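Local coordinates for signal transduction histidine kinase, LytS (Clostridium beijerinckii, PDB 5XSJ), which probably acts as the sensor kinase of a two-component system, transferring the phosphoryl group of ATP to a histidine, this fragment being its N-terminal four-helix part, at residues E54-K66 and L77-E89. Numbering follows the deposited sequence.
Sequences EVILAKQKIGNLK and LRDLDNTLDSYIE
Asp-81 is gripped by two lysines at once, one on each carboxylate oxygen, in a salt-bridge network that runs along one flank of an antiparallel helix pair. The two helices, 45-67 and 73-99, are consecutive members of a four-helix bundle, and their short segments cross at -160° with axes 10.2 Å apart. Lys-59 NZ meets Asp-81 OD1 at 2.9 Å from above the carboxylate plane, while it also reaches the syn lone pair of Asp-85 OD1 at 2.6 Å, thus bridging successive turns of helix 73-99. From the other end Lys-66 NZ approaches Asp-81 OD2 at 2.7 Å on the anti side, tilted 24° out of the carboxylate plane; a bend about CG-CD (chi3 -70°) helps turn its chain, which slides past Leu-77, to this oxygen. Such flanking lysines would be expected to favour the ionised carboxylate. Beneath the charges the packing is knobs-into-holes: Ile-62 enters among Leu-77, Leu-80, Asp-81 and Leu-84, and Leu-84 in return sits among Val-55, Ala-58, Lys-59 and Ile-62. Ile-62 CD1 lies 3.8 Å from Leu-84 CD2, joining the two knobs. Farther along, Val-55 CG1 meets the ring edge of Tyr-87 in its plane, a tight 3.2 Å from CE2; the tyrosine hydroxyl is hydrogen-bonded to Ser-32 on helix 15-42. A water joins the two helices on the polar flank, donating to Lys-59 O and, at 2.8 Å, to Asp-81 OD1.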
loop_
_atom_site.group_PDB
_atom_site.type_symbol
_atom_site.label_atom_id
_atom_site.label_comp_id
_atom_site.label_asym_id
_atom_site.label_seq_id
_atom_site.Cartn_x
_atom_site.Cartn_y
_atom_site.Cartn_z
ATOM N N GLU B 54 16.322 -21.753 3.015
ATOM C CA GLU B 54 16.170 -20.911 1.842
ATOM C C GLU B 54 16.892 -19.565 1.991
ATOM O O GLU B 54 17.493 -19.110 1.021
ATOM C CB GLU B 54 14.687 -20.711 1.524
ATOM C CG GLU B 54 13.985 -22.006 1.111
ATOM C CD GLU B 54 14.395 -22.485 -0.278
ATOM O OE1 GLU B 54 14.675 -21.655 -1.168
ATOM O OE2 GLU B 54 14.441 -23.704 -0.495
ATOM N N VAL B 55 16.895 -18.926 3.169
ATOM C CA VAL B 55 17.685 -17.678 3.241
ATOM C C VAL B 55 19.176 -17.910 3.225
ATOM O O VAL B 55 19.916 -17.048 2.775
ATOM C CB VAL B 55 17.428 -16.767 4.479
ATOM C CG1 VAL B 55 16.280 -15.898 4.237
ATOM C CG2 VAL B 55 17.277 -17.508 5.772
ATOM N N ILE B 56 19.622 -19.055 3.732
ATOM C CA ILE B 56 21.043 -19.388 3.662
ATOM C C ILE B 56 21.459 -19.427 2.217
ATOM O O ILE B 56 22.498 -18.885 1.838
ATOM C CB ILE B 56 21.359 -20.751 4.342
ATOM C CG1 ILE B 56 21.351 -20.595 5.861
ATOM C CG2 ILE B 56 22.712 -21.269 3.903
ATOM C CD1 ILE B 56 21.166 -21.915 6.607
ATOM N N LEU B 57 20.619 -20.036 1.390
ATOM C CA LEU B 57 20.942 -20.206 -0.013
ATOM C C LEU B 57 20.884 -18.872 -0.762
ATOM O O LEU B 57 21.721 -18.602 -1.629
ATOM C CB LEU B 57 19.998 -21.229 -0.655
ATOM C CG LEU B 57 20.119 -22.686 -0.177
ATOM C CD1 LEU B 57 18.909 -23.504 -0.613
ATOM C CD2 LEU B 57 21.412 -23.323 -0.687
ATOM N N ALA B 58 19.889 -18.043 -0.455
ATOM C CA ALA B 58 19.808 -16.715 -1.086
ATOM C C ALA B 58 21.039 -15.867 -0.735
ATOM O O ALA B 58 21.644 -15.231 -1.591
ATOM C CB ALA B 58 18.520 -16.002 -0.664
ATOM N N LYS B 59 21.406 -15.877 0.541
ATOM C CA LYS B 59 22.580 -15.153 1.018
ATOM C C LYS B 59 23.888 -15.570 0.310
ATOM O O LYS B 59 24.671 -14.716 -0.128
ATOM C CB LYS B 59 22.711 -15.362 2.530
ATOM C CG LYS B 59 23.857 -14.615 3.173
ATOM C CD LYS B 59 23.556 -13.128 3.320
ATOM C CE LYS B 59 24.777 -12.389 3.871
ATOM N NZ LYS B 59 24.607 -10.913 3.810
ATOM N N GLN B 60 24.123 -16.877 0.199
ATOM C CA GLN B 60 25.347 -17.395 -0.421
ATOM C C GLN B 60 25.428 -17.027 -1.889
ATOM O O GLN B 60 26.479 -16.617 -2.377
ATOM C CB GLN B 60 25.430 -18.925 -0.277
ATOM C CG GLN B 60 26.818 -19.528 -0.589
ATOM C CD GLN B 60 27.035 -19.814 -2.076
ATOM O OE1 GLN B 60 26.110 -19.693 -2.888
ATOM N NE2 GLN B 60 28.259 -20.209 -2.435
ATOM N N LYS B 61 24.318 -17.198 -2.598
ATOM C CA LYS B 61 24.307 -16.922 -4.031
ATOM C C LYS B 61 24.423 -15.428 -4.329
ATOM O O LYS B 61 25.057 -15.043 -5.305
ATOM C CB LYS B 61 23.056 -17.521 -4.674
ATOM C CG LYS B 61 23.087 -19.037 -4.626
ATOM C CD LYS B 61 21.847 -19.694 -5.195
ATOM C CE LYS B 61 21.945 -21.221 -5.006
ATOM N NZ LYS B 61 20.727 -21.949 -5.456
ATOM N N ILE B 62 23.832 -14.584 -3.489
ATOM C CA ILE B 62 24.066 -13.144 -3.625
ATOM C C ILE B 62 25.563 -12.850 -3.458
ATOM O O ILE B 62 26.151 -12.070 -4.219
ATOM C CB ILE B 62 23.252 -12.324 -2.602
ATOM C CG1 ILE B 62 21.755 -12.409 -2.921
ATOM C CG2 ILE B 62 23.705 -10.861 -2.612
ATOM C CD1 ILE B 62 20.888 -11.859 -1.821
ATOM N N GLY B 63 26.174 -13.484 -2.459
ATOM C CA GLY B 63 27.611 -13.382 -2.247
ATOM C C GLY B 63 28.396 -13.839 -3.468
ATOM O O GLY B 63 29.395 -13.235 -3.836
ATOM N N ASN B 64 27.932 -14.901 -4.114
ATOM C CA ASN B 64 28.624 -15.406 -5.285
ATOM C C ASN B 64 28.605 -14.397 -6.427
ATOM O O ASN B 64 29.635 -14.135 -7.033
ATOM C CB ASN B 64 28.021 -16.735 -5.739
ATOM C CG ASN B 64 28.736 -17.308 -6.959
ATOM O OD1 ASN B 64 29.923 -17.640 -6.895
ATOM N ND2 ASN B 64 28.016 -17.425 -8.074
ATOM N N LEU B 65 27.436 -13.830 -6.715
ATOM C CA LEU B 65 27.307 -12.792 -7.748
ATOM C C LEU B 65 28.144 -11.558 -7.443
ATOM O O LEU B 65 28.640 -10.908 -8.357
ATOM C CB LEU B 65 25.843 -12.370 -7.913
ATOM C CG LEU B 65 24.874 -13.382 -8.522
ATOM C CD1 LEU B 65 23.464 -12.805 -8.570
ATOM C CD2 LEU B 65 25.337 -13.780 -9.921
ATOM N N LYS B 66 28.287 -11.229 -6.161
ATOM C CA LYS B 66 29.055 -10.049 -5.755
ATOM C C LYS B 66 30.521 -10.213 -6.092
ATOM O O LYS B 66 31.227 -9.229 -6.299
ATOM C CB LYS B 66 28.921 -9.775 -4.258
ATOM C CG LYS B 66 27.541 -9.313 -3.821
ATOM C CD LYS B 66 27.612 -8.234 -2.753
ATOM C CE LYS B 66 28.101 -8.773 -1.443
ATOM N NZ LYS B 66 28.070 -7.715 -0.388
ATOM N N LEU B 77 23.553 -5.044 -6.132
ATOM C CA LEU B 77 23.845 -6.248 -5.362
ATOM C C LEU B 77 24.075 -5.893 -3.907
ATOM O O LEU B 77 23.620 -6.608 -3.006
ATOM C CB LEU B 77 25.060 -6.986 -5.927
ATOM C CG LEU B 77 24.772 -7.906 -7.107
ATOM C CD1 LEU B 77 26.054 -8.349 -7.790
ATOM C CD2 LEU B 77 23.985 -9.099 -6.633
ATOM N N ARG B 78 24.769 -4.783 -3.679
ATOM C CA ARG B 78 24.961 -4.300 -2.321
ATOM C C ARG B 78 23.612 -3.962 -1.667
ATOM O O ARG B 78 23.375 -4.316 -0.524
ATOM C CB ARG B 78 25.887 -3.078 -2.289
ATOM C CG ARG B 78 26.054 -2.502 -0.883
ATOM C CD ARG B 78 27.051 -1.365 -0.834
ATOM N NE ARG B 78 26.615 -0.226 -1.634
ATOM C CZ ARG B 78 27.332 0.882 -1.800
ATOM N NH1 ARG B 78 28.528 0.993 -1.221
ATOM N NH2 ARG B 78 26.857 1.873 -2.548
ATOM N N ASP B 79 22.729 -3.280 -2.395
ATOM C CA ASP B 79 21.406 -2.969 -1.852
ATOM C C ASP B 79 20.623 -4.245 -1.544
ATOM O O ASP B 79 19.932 -4.340 -0.536
ATOM C CB ASP B 79 20.598 -2.103 -2.826
ATOM C CG ASP B 79 21.097 -0.667 -2.901
ATOM O OD1 ASP B 79 21.839 -0.229 -1.987
ATOM O OD2 ASP B 79 20.728 0.030 -3.878
ATOM N N LEU B 80 20.716 -5.212 -2.446
ATOM C CA LEU B 80 19.984 -6.453 -2.290
ATOM C C LEU B 80 20.548 -7.262 -1.107
ATOM O O LEU B 80 19.802 -7.790 -0.291
ATOM C CB LEU B 80 20.040 -7.252 -3.597
ATOM C CG LEU B 80 19.588 -8.712 -3.525
ATOM C CD1 LEU B 80 18.142 -8.844 -3.022
ATOM C CD2 LEU B 80 19.771 -9.386 -4.871
ATOM N N ASP B 81 21.867 -7.335 -1.011
ATOM C CA ASP B 81 22.535 -8.063 0.074
ATOM C C ASP B 81 22.191 -7.479 1.440
ATOM O O ASP B 81 21.837 -8.200 2.375
ATOM C CB ASP B 81 24.047 -8.037 -0.149
ATOM C CG ASP B 81 24.792 -9.077 0.698
ATOM O OD1 ASP B 81 24.187 -10.099 1.097
ATOM O OD2 ASP B 81 25.996 -8.864 0.958
ATOM N N ASN B 82 22.293 -6.160 1.558
ATOM C CA ASN B 82 21.893 -5.490 2.789
ATOM C C ASN B 82 20.413 -5.640 3.103
ATOM O O ASN B 82 20.032 -5.813 4.244
ATOM C CB ASN B 82 22.260 -4.021 2.714
ATOM C CG ASN B 82 23.721 -3.806 2.923
ATOM O OD1 ASN B 82 24.346 -4.538 3.694
ATOM N ND2 ASN B 82 24.294 -2.831 2.233
ATOM N N THR B 83 19.576 -5.591 2.079
ATOM C CA THR B 83 18.142 -5.700 2.292
ATOM C C THR B 83 17.802 -7.109 2.772
ATOM O O THR B 83 16.935 -7.288 3.625
ATOM C CB THR B 83 17.366 -5.343 0.998
ATOM O OG1 THR B 83 17.747 -4.029 0.584
ATOM C CG2 THR B 83 15.867 -5.383 1.207
ATOM N N LEU B 84 18.493 -8.115 2.241
ATOM C CA LEU B 84 18.296 -9.477 2.733
ATOM C C LEU B 84 18.681 -9.587 4.203
ATOM O O LEU B 84 17.964 -10.213 4.987
ATOM C CB LEU B 84 19.099 -10.489 1.911
ATOM C CG LEU B 84 18.761 -11.947 2.276
ATOM C CD1 LEU B 84 17.342 -12.289 1.834
ATOM C CD2 LEU B 84 19.752 -12.939 1.678
ATOM N N ASP B 85 19.800 -8.973 4.591
ATOM C CA ASP B 85 20.193 -8.970 5.999
ATOM C C ASP B 85 19.084 -8.356 6.866
ATOM O O ASP B 85 18.847 -8.822 7.987
ATOM C CB ASP B 85 21.503 -8.200 6.222
ATOM C CG ASP B 85 22.726 -8.904 5.631
ATOM O OD1 ASP B 85 22.678 -10.123 5.357
ATOM O OD2 ASP B 85 23.754 -8.220 5.446
ATOM N N SER B 86 18.409 -7.320 6.354
ATOM C CA SER B 86 17.306 -6.698 7.102
ATOM C C SER B 86 16.130 -7.649 7.254
ATOM O O SER B 86 15.481 -7.700 8.286
ATOM C CB SER B 86 16.823 -5.413 6.421
ATOM O OG SER B 86 17.801 -4.392 6.479
ATOM N N TYR B 87 15.837 -8.376 6.193
ATOM C CA TYR B 87 14.817 -9.408 6.238
ATOM C C TYR B 87 15.174 -10.483 7.248
ATOM O O TYR B 87 14.334 -10.939 8.011
ATOM C CB TYR B 87 14.656 -10.031 4.860
ATOM C CG TYR B 87 13.926 -11.342 4.891
ATOM C CD1 TYR B 87 12.550 -11.375 5.079
ATOM C CD2 TYR B 87 14.600 -12.554 4.715
ATOM C CE1 TYR B 87 11.849 -12.581 5.099
ATOM C CE2 TYR B 87 13.903 -13.772 4.740
ATOM C CZ TYR B 87 12.524 -13.780 4.924
ATOM O OH TYR B 87 11.814 -14.979 4.948
ATOM N N ILE B 88 16.438 -10.900 7.232
ATOM C CA ILE B 88 16.908 -11.912 8.171
ATOM C C ILE B 88 16.708 -11.427 9.604
ATOM O O ILE B 88 16.225 -12.168 10.464
ATOM C CB ILE B 88 18.386 -12.262 7.894
ATOM C CG1 ILE B 88 18.468 -13.009 6.555
ATOM C CG2 ILE B 88 18.964 -13.112 9.018
ATOM C CD1 ILE B 88 19.856 -13.129 5.975
ATOM N N GLU B 89 17.008 -10.156 9.840
ATOM C CA GLU B 89 16.900 -9.597 11.179
ATOM C C GLU B 89 15.440 -9.468 11.614
ATOM O O GLU B 89 15.104 -9.793 12.749
ATOM C CB GLU B 89 17.602 -8.240 11.233
ATOM C CG GLU B 89 17.693 -7.627 12.605
ATOM C CD GLU B 89 18.103 -6.162 12.550
ATOM O OE1 GLU B 89 18.214 -5.535 13.625
ATOM O OE2 GLU B 89 18.293 -5.624 11.429
HETATM O O HOH W 1 25.878 -12.358 0.709
#